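PDB 5NYW: peptidase, which is of unknown function but, as an ancestral proteasome beta-subunit of the Ntn-hydrolase superfamily, probably resembles the peptidase subunits of HslV and the 20S proteasome. Local coordinates for residues L[35-40]-L[203-208]; L[46-51]-L[112-117]; L[52-57]-L[93-98]; L[78-83]-L[121-126]; L[193-198]-L[207-212]. All coordinates share one frame; numbering follows the deposited sequence.

From the N terminus, interaction 1 starts on strand 33-38 and closes a long loop at 203-208, with interactions 2, 3 and 4 nested inside. Interaction 2 pairs strands 42-50 and 112-120, and within its loop interaction 3 packs helix 52-65 on the end of helix 80-98. Interaction 4 joins the start of that same helix to the turn at 121-126, so it crosses both interaction 2 and interaction 3. Interaction 5 comes after these three have closed: it is the hairpin of strands 193-199 and 208-211, and shares Gln-207 and Gln-208 with interaction 1, which ties this hairpin to the five-stranded sheet containing interaction 2.

Interaction 1. Residues L[35-40]-L[203-208]; sequences LFQQPG and FSTEQQ
Gly-40 and Phe-203 bring the backbones to 5.5 Å between CA atoms, while Gln-37 and Thr-205 stay 7.6 Å apart at CA and leave the gap to their side chains. Gln-37 spans it with a straight chain, CG opposite the backbone N (chi1 180°). Its NE2 makes a weak hydrogen bond to the carbonyl O of Phe-203 (3.4 Å), and its OE1 receives the hydroxyl OG1 of Thr-205; the modelled separation of that pair is too short to be taken literally, so its exact length is doubtful. The contact joins strand 33-38, outermost within this chain's five-stranded sheet, to the loop of the 193-199/208-211 hairpin, which belongs to the other sheet of the Ntn-hydrolase sandwich. Within that loop Ser-204 OG accepts from the backbone N of Glu-206 (2.9 Å), an ST turn, and Gln-207 is the centre of an inverse gamma turn. Leu-35 and Thr-205 meet tip to tip, CD1 lying 3.9 Å from CG2, and Met-196 packs against both. At the other end Phe-203 sets its CB 4.0 Å from Gly-40 N, and its ring also rests on Lys-121.

Interaction 2. Residues L[46-51]-L[112-117]; sequences VQSAGN and CNLLLG. Unlike the reference sequence in segment 112-117: Cys-112 (reference Gly).
Gln-47 lies across from Leu-115, and its side chain leans over that neighbour: CG sits beside the backbone N (chi1 -71°), which lets OE1 come 3.6 Å from Leu-115 CB. The amide is held at its other end, where NE2 donates to Ser-16 OG and to the carbonyl O of Val-4. The CD2 methyl of Leu-114 turns back to 3.5 Å from Gln-47 O and 3.9 Å from Ser-48 OG. Val-46 and Leu-116 touch more lightly, CG2 to CD1 at 4.2 Å. The strands are antiparallel neighbours in the five-stranded sheet of the Ntn-hydrolase sandwich. Gln-47, Ala-49, Asn-113 and Leu-115 face the second sheet, with Ile-148 and Phe-146 among their partners, whereas Ser-48, Leu-114 and Leu-116 look toward helices 52-65 and 80-98. Gln-47 and Leu-115 form a hydrogen-bonded pair, Gln-47 N to Leu-115 O 2.8 Å, Leu-115 N to Gln-47 O 3.1 Å; Ala-49 and Asn-113 form a longer one. Cys-112, which differs from the reference sequence, puts SG between its backbone N and carbonyl carbon (chi1 65°), where it packs among Thr-54, Ile-58 and Val-91, while its CB lies 3.6 Å from Ala-49 O.

Interaction 3. Residues L[52-57]-L[93-98]; sequences LATTQS and EVINRD
A helix pair lying over one sheet of the Ntn-hydrolase sandwich meets here, the first turns of helix 52-65 packing on the last turns of helix 80-98 through Thr-54, Ser-57, Val-94, Ile-95 and Arg-97. The short segments run at 133° to one another with their axes 9.7 Å apart. Val-94 fills the middle: its CG1 methyl, opposite the backbone N (chi1 170°), lies 3.9 Å from Ser-57 CB and 4.0 Å from Thr-54 CG2. That threonine methyl also reaches Ile-95 CG1. Beside this apolar patch the chain of Arg-97 bends at chi3 and presents the edge of its guanidinium to Ser-57, NH2 donating to OG at 3.0 Å almost exactly in the plane of the group. Its NE/NH2 edge grips Asp-98 side-on in a salt bridge, NE (3.1 Å) and the other N-H of NH2 both donating to OD1 from one face of the carboxylate. The other oxygen, OD2, accepts from a water at 2.6 Å that also donates to Thr-54 OG1, while OG1 is bonded to the carbonyl O of Phe-110. From a neighbouring subunit Tyr-81 brings its OH to both Ser-57 OG and Arg-97 NH1. The guanidinium is thus fixed in rotation by partners on several N-H groups, its charge is probably balanced largely by Asp-98, and this polar cluster extends the helix packing into the subunit interface.

Interaction 4. Residues L[78-83]-L[121-126]; sequences ASMYEA and KGEGLR
Arg-126 runs alongside Met-80 in the opposite direction, and can be followed outward from its backbone. CB lies 3.6 Å from Met-80 CG; CG passes Met-80 CB more loosely; CD returns to 3.6 Å from that same CB. There the chain bends (chi3 77°), which swings the guanidinium over the first turn of the helix. NE forms a salt bridge with Glu-138 of the same chain. NH1 meets Tyr-81 CB at 3.7 Å and, in the plane of the group, makes a long salt bridge to Glu-123 OE2 at 3.6 Å. NH2 stands 3.9 Å from Tyr-81 CB, and one guanidinium face looks onto Tyr-81 N. The tyrosine ring meets the guanidinium obliquely and faces a neighbouring subunit. Glu-123 puts CG in the crowded position between backbone N and carbonyl carbon (chi1 74°), then extends straight to the helix, where OE1 accepts from Met-80 N at 3.0 Å on the syn side of the carboxylate. Arg-126 and the amino end of the helix would both tend to stabilise the negative charge of this glutamate. Ser-79 is the N-cap, its OG accepting weakly from Glu-82 N, so the arrangement is a capped helix N terminus, that of helix 80-98, with a carboxylate from the turn between strands 112-120 and 126-130 bound at its first turn.

Interaction 5. Residues L[193-198]-L[207-212]; sequences LDVMIY and QQYRIT
With CG opposite the backbone N (chi1 169°) and a bend at chi3 (-79°), Arg-210 lays its guanidinium beside Asp-194, whose CG lies next to its own backbone N (chi1 -70°). The two side chains point the same way, their planes nearly coplanar. In a salt bridge NE donates to OD1 at 3.1 Å on the syn side, and NH1 adds a weak bond to OD2 at 3.4 Å; NH2 forms another salt bridge, to Asp-142 of a neighbouring subunit. OD1 also accepts from a water, to which Gln-208 NE2 donates weakly. On the other face of the strands Val-195 rests its CG2 on Tyr-209 CB at 3.5 Å, at the edge of the ring, and its CG1 on Ile-211 CD1 at 3.8 Å. Leu-193 and Ile-211 abut through their CB atoms, and both touch Phe-218 of helix 216-234. The backbones are laced by reciprocal bonds of Leu-193 with Ile-211 and of Val-195 with Tyr-209. One more, from Ile-197 N to Gln-207 O at 2.9 Å, ends the ladder at its loop side. This is an antiparallel beta hairpin, strands 193-199 and 208-211, in the second sheet of the Ntn-hydrolase sandwich, with helix 168-185 packed on Leu-193, Val-195 and Ile-197.

Interaction 1. Residues L[35-40]-L[203-208]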
# COMPACT_ATOMS: atom_id res chain seq x y z
N LEU L 35 -30.65 4.67 32.13
CA LEU L 35 -31.66 3.60 32.04
C LEU L 35 -32.36 3.53 30.69
O LEU L 35 -32.73 4.55 30.13
CB LEU L 35 -32.73 3.79 33.11
CG LEU L 35 -32.44 3.40 34.56
CD1 LEU L 35 -33.60 3.85 35.43
CD2 LEU L 35 -32.21 1.91 34.70
N PHE L 36 -32.57 2.31 30.20
CA PHE L 36 -33.39 2.15 29.01
C PHE L 36 -34.52 1.16 29.30
O PHE L 36 -34.28 -0.05 29.45
CB PHE L 36 -32.56 1.70 27.80
CG PHE L 36 -31.49 2.68 27.42
CD1 PHE L 36 -30.29 2.73 28.10
CD2 PHE L 36 -31.73 3.61 26.42
CE1 PHE L 36 -29.31 3.65 27.75
CE2 PHE L 36 -30.77 4.53 26.07
CZ PHE L 36 -29.55 4.56 26.74
N GLN L 37 -35.73 1.71 29.43
CA GLN L 37 -36.84 0.94 29.94
C GLN L 37 -38.10 0.95 29.07
O GLN L 37 -38.57 2.01 28.66
CB GLN L 37 -37.22 1.42 31.34
CG GLN L 37 -38.39 0.62 31.87
CD GLN L 37 -38.83 1.03 33.23
OE1 GLN L 37 -38.54 2.14 33.69
NE2 GLN L 37 -39.52 0.13 33.92
N GLN L 38 -38.66 -0.23 28.82
CA GLN L 38 -40.00 -0.35 28.27
C GLN L 38 -40.79 -1.27 29.20
O GLN L 38 -40.59 -2.49 29.17
CB GLN L 38 -40.01 -0.91 26.86
CG GLN L 38 -41.37 -0.83 26.19
CD GLN L 38 -41.27 -0.91 24.68
OE1 GLN L 38 -40.18 -0.85 24.11
NE2 GLN L 38 -42.42 -1.03 24.01
N PRO L 39 -41.68 -0.68 30.02
CA PRO L 39 -42.40 -1.38 31.09
C PRO L 39 -43.08 -2.68 30.64
O PRO L 39 -43.84 -2.72 29.67
CB PRO L 39 -43.42 -0.34 31.56
CG PRO L 39 -43.48 0.71 30.50
CD PRO L 39 -42.09 0.73 29.92
N GLY L 40 -42.78 -3.75 31.38
CA GLY L 40 -43.31 -5.08 31.12
C GLY L 40 -42.54 -5.87 30.09
O GLY L 40 -42.85 -7.04 29.84
N PHE L 203 -38.84 -6.45 35.28
CA PHE L 203 -38.81 -5.38 34.28
C PHE L 203 -39.19 -4.06 34.91
O PHE L 203 -39.94 -3.25 34.35
CB PHE L 203 -39.70 -5.71 33.08
CG PHE L 203 -39.26 -6.95 32.36
CD1 PHE L 203 -38.11 -6.92 31.58
CD2 PHE L 203 -39.96 -8.14 32.49
CE1 PHE L 203 -37.69 -8.06 30.92
CE2 PHE L 203 -39.53 -9.27 31.84
CZ PHE L 203 -38.39 -9.24 31.07
N SER L 204 -38.63 -3.85 36.10
CA SER L 204 -38.91 -2.66 36.87
C SER L 204 -37.66 -1.83 37.13
O SER L 204 -36.57 -2.36 37.33
CB SER L 204 -39.55 -3.06 38.20
OG SER L 204 -39.52 -1.98 39.11
N THR L 205 -37.84 -0.51 37.09
CA THR L 205 -36.82 0.45 37.48
C THR L 205 -37.27 1.17 38.74
O THR L 205 -36.87 2.31 39.01
CB THR L 205 -36.51 1.45 36.37
OG1 THR L 205 -37.73 2.10 35.97
CG2 THR L 205 -35.91 0.74 35.17
N GLU L 206 -38.15 0.52 39.49
CA GLU L 206 -38.73 1.10 40.68
C GLU L 206 -37.66 1.26 41.75
O GLU L 206 -37.66 2.23 42.51
CB GLU L 206 -39.89 0.22 41.19
CG GLU L 206 -40.62 0.79 42.40
CD GLU L 206 -41.39 2.07 42.08
OE1 GLU L 206 -41.66 2.33 40.88
OE2 GLU L 206 -41.68 2.83 43.03
N GLN L 207 -36.74 0.30 41.81
CA GLN L 207 -35.67 0.35 42.79
C GLN L 207 -34.41 1.03 42.25
O GLN L 207 -33.33 0.44 42.26
CB GLN L 207 -35.34 -1.06 43.29
CG GLN L 207 -36.47 -1.72 44.04
CD GLN L 207 -36.09 -3.07 44.63
OE1 GLN L 207 -35.38 -3.16 45.63
NE2 GLN L 207 -36.58 -4.14 44.01
N GLN L 208 -34.56 2.27 41.79
CA GLN L 208 -33.42 3.11 41.45
C GLN L 208 -33.29 4.23 42.48
O GLN L 208 -34.27 4.89 42.79
CB GLN L 208 -33.57 3.74 40.09
CG GLN L 208 -32.31 4.43 39.67
CD GLN L 208 -32.52 5.43 38.57
OE1 GLN L 208 -33.62 5.56 38.04
NE2 GLN L 208 -31.46 6.16 38.23

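Interaction 2. Residues L[46-51]-L[112-117]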
# COMPACT_ATOMS: atom_id res chain seq x y z
N VAL L 46 -26.85 1.09 31.53
CA VAL L 46 -25.52 1.38 31.01
C VAL L 46 -24.72 2.21 32.01
O VAL L 46 -25.18 3.27 32.45
CB VAL L 46 -25.59 2.15 29.69
CG1 VAL L 46 -24.20 2.51 29.22
CG2 VAL L 46 -26.32 1.33 28.62
N GLN L 47 -23.52 1.76 32.37
CA GLN L 47 -22.70 2.53 33.30
C GLN L 47 -21.43 3.06 32.64
O GLN L 47 -20.80 2.35 31.85
CB GLN L 47 -22.33 1.67 34.51
CG GLN L 47 -23.50 1.40 35.45
CD GLN L 47 -23.19 0.29 36.44
OE1 GLN L 47 -22.99 -0.86 36.05
NE2 GLN L 47 -23.12 0.64 37.72
N SER L 48 -21.04 4.28 32.99
CA SER L 48 -19.96 4.95 32.28
C SER L 48 -18.74 5.23 33.13
O SER L 48 -18.84 5.64 34.30
CB SER L 48 -20.43 6.28 31.67
OG SER L 48 -21.51 6.09 30.80
N ALA L 49 -17.59 5.02 32.49
CA ALA L 49 -16.28 5.35 33.00
C ALA L 49 -15.37 5.76 31.84
O ALA L 49 -15.61 5.41 30.69
CB ALA L 49 -15.70 4.19 33.73
N GLY L 50 -14.32 6.50 32.14
CA GLY L 50 -13.39 6.93 31.13
C GLY L 50 -13.79 8.30 30.67
O GLY L 50 -14.49 9.01 31.40
N ASN L 51 -13.39 8.65 29.44
CA ASN L 51 -13.60 9.98 28.90
C ASN L 51 -15.08 10.41 28.89
O ASN L 51 -15.93 9.78 28.25
CB ASN L 51 -13.01 10.05 27.48
CG ASN L 51 -12.97 11.47 26.94
OD1 ASN L 51 -14.01 12.06 26.68
ND2 ASN L 51 -11.77 12.00 26.74
N CYS L 112 -13.03 4.76 26.60
CA CYS L 112 -14.05 4.49 27.60
C CYS L 112 -14.27 3.00 27.86
O CYS L 112 -13.96 2.15 27.03
CB CYS L 112 -15.37 5.12 27.15
SG CYS L 112 -16.05 4.35 25.60
N ASN L 113 -14.81 2.70 29.03
CA ASN L 113 -15.30 1.37 29.34
C ASN L 113 -16.74 1.53 29.76
O ASN L 113 -17.11 2.55 30.37
CB ASN L 113 -14.47 0.68 30.44
CG ASN L 113 -13.18 0.07 29.92
OD1 ASN L 113 -13.13 -1.13 29.64
ND2 ASN L 113 -12.14 0.88 29.80
N LEU L 114 -17.57 0.55 29.39
CA LEU L 114 -18.98 0.57 29.75
C LEU L 114 -19.41 -0.74 30.37
O LEU L 114 -18.83 -1.79 30.07
CB LEU L 114 -19.84 0.86 28.52
CG LEU L 114 -19.52 2.14 27.76
CD1 LEU L 114 -20.40 2.23 26.56
CD2 LEU L 114 -19.78 3.30 28.66
N LEU L 115 -20.43 -0.68 31.23
CA LEU L 115 -21.13 -1.87 31.68
C LEU L 115 -22.57 -1.83 31.16
O LEU L 115 -23.21 -0.77 31.13
CB LEU L 115 -21.09 -2.00 33.21
CG LEU L 115 -19.70 -2.20 33.83
CD1 LEU L 115 -19.81 -2.49 35.30
CD2 LEU L 115 -18.91 -3.29 33.13
N LEU L 116 -23.04 -2.98 30.71
CA LEU L 116 -24.38 -3.15 30.18
C LEU L 116 -25.03 -4.34 30.83
O LEU L 116 -24.52 -5.44 30.72
CB LEU L 116 -24.35 -3.36 28.67
CG LEU L 116 -25.64 -3.85 28.00
CD1 LEU L 116 -26.73 -2.77 28.01
CD2 LEU L 116 -25.32 -4.31 26.59
N GLY L 117 -26.14 -4.12 31.53
CA GLY L 117 -26.77 -5.22 32.23
C GLY L 117 -28.27 -5.10 32.20
O GLY L 117 -28.81 -4.00 32.09

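Interaction 3. Residues L[52-57]-L[93-98]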
# COMPACT_ATOMS: atom_id res chain seq x y z
N LEU L 52 -15.38 11.49 29.60
CA LEU L 52 -16.75 11.98 29.73
C LEU L 52 -17.33 12.38 28.38
O LEU L 52 -18.50 12.12 28.11
CB LEU L 52 -16.82 13.16 30.70
CG LEU L 52 -18.21 13.75 30.91
CD1 LEU L 52 -19.16 12.76 31.54
CD2 LEU L 52 -18.14 15.02 31.74
N ALA L 53 -16.53 13.01 27.52
CA ALA L 53 -16.98 13.40 26.18
C ALA L 53 -17.40 12.16 25.36
O ALA L 53 -18.41 12.19 24.63
CB ALA L 53 -15.89 14.19 25.43
N THR L 54 -16.64 11.08 25.49
CA THR L 54 -16.93 9.84 24.79
C THR L 54 -18.21 9.16 25.27
O THR L 54 -19.10 8.90 24.47
CB THR L 54 -15.78 8.84 24.93
OG1 THR L 54 -14.58 9.44 24.47
CG2 THR L 54 -16.08 7.58 24.13
N THR L 55 -18.33 8.89 26.57
CA THR L 55 -19.51 8.16 27.05
C THR L 55 -20.80 8.97 26.89
O THR L 55 -21.85 8.41 26.56
CB THR L 55 -19.36 7.70 28.52
OG1 THR L 55 -19.30 8.82 29.41
CG2 THR L 55 -18.12 6.82 28.67
N GLN L 56 -20.74 10.29 27.12
CA GLN L 56 -21.96 11.09 26.95
C GLN L 56 -22.45 11.04 25.51
O GLN L 56 -23.66 10.95 25.29
CB GLN L 56 -21.74 12.57 27.34
CG GLN L 56 -22.08 12.97 28.76
CD GLN L 56 -22.05 14.49 28.91
OE1 GLN L 56 -21.56 15.19 28.04
NE2 GLN L 56 -22.63 15.01 30.00
N SER L 57 -21.54 11.08 24.53
CA SER L 57 -21.96 10.98 23.13
C SER L 57 -22.55 9.62 22.86
O SER L 57 -23.58 9.51 22.20
CB SER L 57 -20.79 11.23 22.15
OG SER L 57 -20.68 12.61 21.80
N GLU L 93 -17.71 4.12 16.72
CA GLU L 93 -18.19 5.28 15.95
C GLU L 93 -17.78 6.61 16.57
O GLU L 93 -17.31 7.52 15.88
CB GLU L 93 -19.71 5.23 15.82
CG GLU L 93 -20.31 6.48 15.22
CD GLU L 93 -21.83 6.50 15.31
OE1 GLU L 93 -22.44 7.49 14.88
OE2 GLU L 93 -22.42 5.54 15.85
N VAL L 94 -18.01 6.73 17.87
CA VAL L 94 -17.70 7.95 18.59
C VAL L 94 -16.19 8.18 18.74
O VAL L 94 -15.72 9.29 18.51
CB VAL L 94 -18.37 7.93 19.97
CG1 VAL L 94 -17.85 9.06 20.84
CG2 VAL L 94 -19.88 7.98 19.79
N ILE L 95 -15.43 7.14 19.06
CA ILE L 95 -13.99 7.29 19.21
C ILE L 95 -13.29 7.67 17.90
O ILE L 95 -12.47 8.60 17.87
CB ILE L 95 -13.34 6.01 19.77
CG1 ILE L 95 -13.72 5.85 21.23
CG2 ILE L 95 -11.82 6.07 19.66
CD1 ILE L 95 -13.15 4.61 21.87
N ASN L 96 -13.66 6.99 16.82
CA ASN L 96 -13.06 7.28 15.52
C ASN L 96 -13.44 8.67 15.04
O ASN L 96 -12.65 9.33 14.35
CB ASN L 96 -13.45 6.21 14.51
CG ASN L 96 -12.75 4.89 14.77
OD1 ASN L 96 -11.86 4.80 15.62
ND2 ASN L 96 -13.13 3.86 14.01
N ARG L 97 -14.65 9.11 15.36
CA ARG L 97 -15.09 10.46 15.00
C ARG L 97 -14.27 11.51 15.77
O ARG L 97 -13.72 12.42 15.17
CB ARG L 97 -16.59 10.65 15.29
CG ARG L 97 -17.10 12.05 14.99
CD ARG L 97 -18.45 12.31 15.66
NE ARG L 97 -18.28 12.43 17.12
CZ ARG L 97 -19.27 12.50 18.01
NH1 ARG L 97 -20.54 12.47 17.61
NH2 ARG L 97 -18.99 12.61 19.31
N ASP L 98 -14.20 11.37 17.10
CA ASP L 98 -13.51 12.36 17.94
C ASP L 98 -11.98 12.41 17.77
O ASP L 98 -11.37 13.47 17.96
CB ASP L 98 -13.82 12.14 19.43
CG ASP L 98 -15.22 12.60 19.81
OD1 ASP L 98 -15.91 13.23 18.96
OD2 ASP L 98 -15.61 12.40 20.99
O HOH W 1 -14.19 12.36 23.12

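Interaction 4. Residues L[78-83]-L[121-126]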
# COMPACT_ATOMS: atom_id res chain seq x y z
N ALA L 78 -33.21 -7.85 19.73
CA ALA L 78 -33.94 -9.02 20.24
C ALA L 78 -33.36 -9.59 21.54
O ALA L 78 -34.09 -10.14 22.35
CB ALA L 78 -34.01 -10.10 19.17
N SER L 79 -32.04 -9.46 21.72
CA SER L 79 -31.36 -9.98 22.91
C SER L 79 -30.32 -9.00 23.47
O SER L 79 -29.93 -8.04 22.81
CB SER L 79 -30.69 -11.32 22.60
OG SER L 79 -29.62 -11.15 21.69
N MET L 80 -29.88 -9.27 24.69
CA MET L 80 -28.85 -8.47 25.33
C MET L 80 -27.54 -8.57 24.56
O MET L 80 -26.74 -7.62 24.54
CB MET L 80 -28.66 -8.94 26.78
CG MET L 80 -27.98 -7.94 27.70
SD MET L 80 -29.04 -6.52 27.93
CE MET L 80 -30.47 -7.38 28.57
N TYR L 81 -27.32 -9.71 23.91
CA TYR L 81 -26.12 -9.91 23.11
C TYR L 81 -26.07 -8.91 21.96
O TYR L 81 -25.00 -8.38 21.64
CB TYR L 81 -26.05 -11.35 22.57
CG TYR L 81 -24.79 -11.57 21.79
CD1 TYR L 81 -24.74 -11.31 20.42
CD2 TYR L 81 -23.62 -12.00 22.42
CE1 TYR L 81 -23.58 -11.48 19.70
CE2 TYR L 81 -22.44 -12.18 21.71
CZ TYR L 81 -22.44 -11.91 20.33
OH TYR L 81 -21.29 -12.07 19.58
N GLU L 82 -27.23 -8.68 21.33
CA GLU L 82 -27.35 -7.72 20.22
C GLU L 82 -27.21 -6.31 20.75
O GLU L 82 -26.62 -5.44 20.11
CB GLU L 82 -28.69 -7.87 19.50
CG GLU L 82 -28.92 -9.23 18.86
CD GLU L 82 -30.22 -9.29 18.09
OE1 GLU L 82 -30.95 -8.27 18.08
OE2 GLU L 82 -30.53 -10.36 17.51
N ALA L 83 -27.72 -6.08 21.95
CA ALA L 83 -27.56 -4.80 22.60
C ALA L 83 -26.06 -4.51 22.79
O ALA L 83 -25.61 -3.39 22.57
CB ALA L 83 -28.29 -4.78 23.91
N LYS L 121 -37.33 -9.33 27.75
CA LYS L 121 -38.28 -10.42 28.00
C LYS L 121 -38.10 -11.58 27.04
O LYS L 121 -37.96 -11.40 25.84
CB LYS L 121 -39.73 -9.92 27.96
CG LYS L 121 -40.70 -10.94 28.57
CD LYS L 121 -42.14 -10.41 28.68
CE LYS L 121 -43.04 -11.41 29.41
NZ LYS L 121 -44.44 -10.90 29.61
N GLY L 122 -38.07 -12.78 27.61
CA GLY L 122 -37.81 -13.98 26.84
C GLY L 122 -36.43 -14.54 27.12
O GLY L 122 -36.06 -15.59 26.59
N GLU L 123 -35.65 -13.84 27.93
CA GLU L 123 -34.32 -14.32 28.29
C GLU L 123 -34.05 -13.99 29.76
O GLU L 123 -34.77 -13.19 30.37
CB GLU L 123 -33.26 -13.72 27.36
CG GLU L 123 -32.92 -12.27 27.61
CD GLU L 123 -31.80 -11.73 26.72
OE1 GLU L 123 -31.50 -10.53 26.85
OE2 GLU L 123 -31.21 -12.50 25.92
N GLY L 124 -33.01 -14.59 30.33
CA GLY L 124 -32.64 -14.33 31.71
C GLY L 124 -31.79 -13.08 31.81
O GLY L 124 -31.68 -12.29 30.88
N LEU L 125 -31.20 -12.87 32.98
CA LEU L 125 -30.34 -11.73 33.19
C LEU L 125 -29.07 -11.84 32.41
O LEU L 125 -28.48 -12.91 32.36
CB LEU L 125 -29.99 -11.60 34.66
CG LEU L 125 -31.18 -11.71 35.57
CD1 LEU L 125 -30.60 -11.83 36.94
CD2 LEU L 125 -32.07 -10.50 35.42
N ARG L 126 -28.63 -10.74 31.81
CA ARG L 126 -27.32 -10.74 31.16
C ARG L 126 -26.56 -9.46 31.51
O ARG L 126 -27.16 -8.40 31.69
CB ARG L 126 -27.47 -10.89 29.64
CG ARG L 126 -28.18 -12.16 29.26
CD ARG L 126 -28.23 -12.41 27.76
NE ARG L 126 -26.96 -12.92 27.24
CZ ARG L 126 -26.80 -13.35 25.99
NH1 ARG L 126 -27.83 -13.34 25.16
NH2 ARG L 126 -25.61 -13.81 25.59

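Interaction 5. Residues L[193-198]-L[207-212]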
# COMPACT_ATOMS: atom_id res chain seq x y z
N LEU L 193 -24.04 8.97 44.93
CA LEU L 193 -24.03 7.68 44.26
C LEU L 193 -25.32 7.50 43.47
O LEU L 193 -26.33 8.14 43.76
CB LEU L 193 -23.90 6.55 45.28
CG LEU L 193 -22.70 6.46 46.21
CD1 LEU L 193 -22.79 5.17 47.03
CD2 LEU L 193 -21.35 6.56 45.47
N ASP L 194 -25.27 6.66 42.45
CA ASP L 194 -26.49 6.24 41.78
C ASP L 194 -26.49 4.73 41.81
O ASP L 194 -25.52 4.10 41.39
CB ASP L 194 -26.58 6.80 40.36
CG ASP L 194 -26.80 8.32 40.34
OD1 ASP L 194 -27.78 8.82 40.95
OD2 ASP L 194 -25.96 9.02 39.74
N VAL L 195 -27.53 4.16 42.41
CA VAL L 195 -27.65 2.73 42.59
C VAL L 195 -29.00 2.18 42.10
O VAL L 195 -29.97 2.93 41.93
CB VAL L 195 -27.47 2.34 44.08
CG1 VAL L 195 -26.17 2.91 44.64
CG2 VAL L 195 -28.65 2.82 44.90
N MET L 196 -29.06 0.88 41.86
CA MET L 196 -30.30 0.24 41.49
C MET L 196 -30.31 -1.26 41.75
O MET L 196 -29.31 -1.94 41.56
CB MET L 196 -30.61 0.49 40.02
CG MET L 196 -31.78 -0.32 39.55
SD MET L 196 -32.26 0.10 37.90
CE MET L 196 -33.25 -1.33 37.48
N ILE L 197 -31.44 -1.76 42.21
CA ILE L 197 -31.65 -3.20 42.29
C ILE L 197 -32.68 -3.60 41.23
O ILE L 197 -33.77 -3.03 41.17
CB ILE L 197 -32.16 -3.62 43.66
CG1 ILE L 197 -31.15 -3.29 44.74
CG2 ILE L 197 -32.54 -5.10 43.62
CD1 ILE L 197 -31.63 -3.62 46.14
N TYR L 198 -32.32 -4.55 40.37
CA TYR L 198 -33.25 -5.10 39.40
C TYR L 198 -33.55 -6.56 39.68
O TYR L 198 -32.72 -7.44 39.43
CB TYR L 198 -32.71 -4.99 37.97
CG TYR L 198 -33.66 -5.65 36.99
CD1 TYR L 198 -34.77 -4.96 36.49
CD2 TYR L 198 -33.49 -6.97 36.60
CE1 TYR L 198 -35.64 -5.56 35.61
CE2 TYR L 198 -34.36 -7.58 35.73
CZ TYR L 198 -35.43 -6.88 35.24
OH TYR L 198 -36.28 -7.51 34.36
N GLN L 207 -36.74 0.30 41.81
CA GLN L 207 -35.67 0.35 42.79
C GLN L 207 -34.41 1.03 42.25
O GLN L 207 -33.33 0.44 42.26
CB GLN L 207 -35.34 -1.06 43.29
CG GLN L 207 -36.47 -1.72 44.04
CD GLN L 207 -36.09 -3.07 44.63
OE1 GLN L 207 -35.38 -3.16 45.63
NE2 GLN L 207 -36.58 -4.14 44.01
N GLN L 208 -34.56 2.27 41.79
CA GLN L 208 -33.42 3.11 41.45
C GLN L 208 -33.29 4.23 42.48
O GLN L 208 -34.27 4.89 42.79
CB GLN L 208 -33.57 3.74 40.09
CG GLN L 208 -32.31 4.43 39.67
CD GLN L 208 -32.52 5.43 38.57
OE1 GLN L 208 -33.62 5.56 38.04
NE2 GLN L 208 -31.46 6.16 38.23
N TYR L 209 -32.07 4.47 42.97
CA TYR L 209 -31.89 5.39 44.10
C TYR L 209 -30.69 6.32 43.94
O TYR L 209 -29.61 5.88 43.54
CB TYR L 209 -31.69 4.57 45.38
CG TYR L 209 -32.80 3.61 45.71
CD1 TYR L 209 -34.07 4.07 46.06
CD2 TYR L 209 -32.61 2.24 45.60
CE1 TYR L 209 -35.10 3.17 46.35
CE2 TYR L 209 -33.63 1.34 45.87
CZ TYR L 209 -34.87 1.81 46.25
OH TYR L 209 -35.88 0.93 46.54
N ARG L 210 -30.86 7.58 44.34
CA ARG L 210 -29.71 8.49 44.46
C ARG L 210 -29.25 8.62 45.92
O ARG L 210 -30.01 9.02 46.80
CB ARG L 210 -30.03 9.88 43.91
CG ARG L 210 -28.95 10.91 44.26
CD ARG L 210 -28.84 12.05 43.28
NE ARG L 210 -28.11 11.70 42.06
CZ ARG L 210 -27.66 12.60 41.19
NH1 ARG L 210 -27.00 12.22 40.11
NH2 ARG L 210 -27.87 13.89 41.41
N ILE L 211 -28.00 8.28 46.16
CA ILE L 211 -27.46 8.34 47.51
C ILE L 211 -26.56 9.54 47.73
O ILE L 211 -25.42 9.57 47.25
CB ILE L 211 -26.70 7.06 47.82
CG1 ILE L 211 -27.69 5.89 47.83
CG2 ILE L 211 -25.99 7.16 49.15
CD1 ILE L 211 -27.04 4.56 47.90
N THR L 212 -27.06 10.52 48.48
CA THR L 212 -26.29 11.72 48.79
C THR L 212 -25.61 11.53 50.12
O THR L 212 -25.81 10.50 50.78
CB THR L 212 -27.13 12.98 48.90
OG1 THR L 212 -27.88 12.95 50.13
CG2 THR L 212 -28.04 13.15 47.69
O HOH W 2 -30.37 7.10 40.67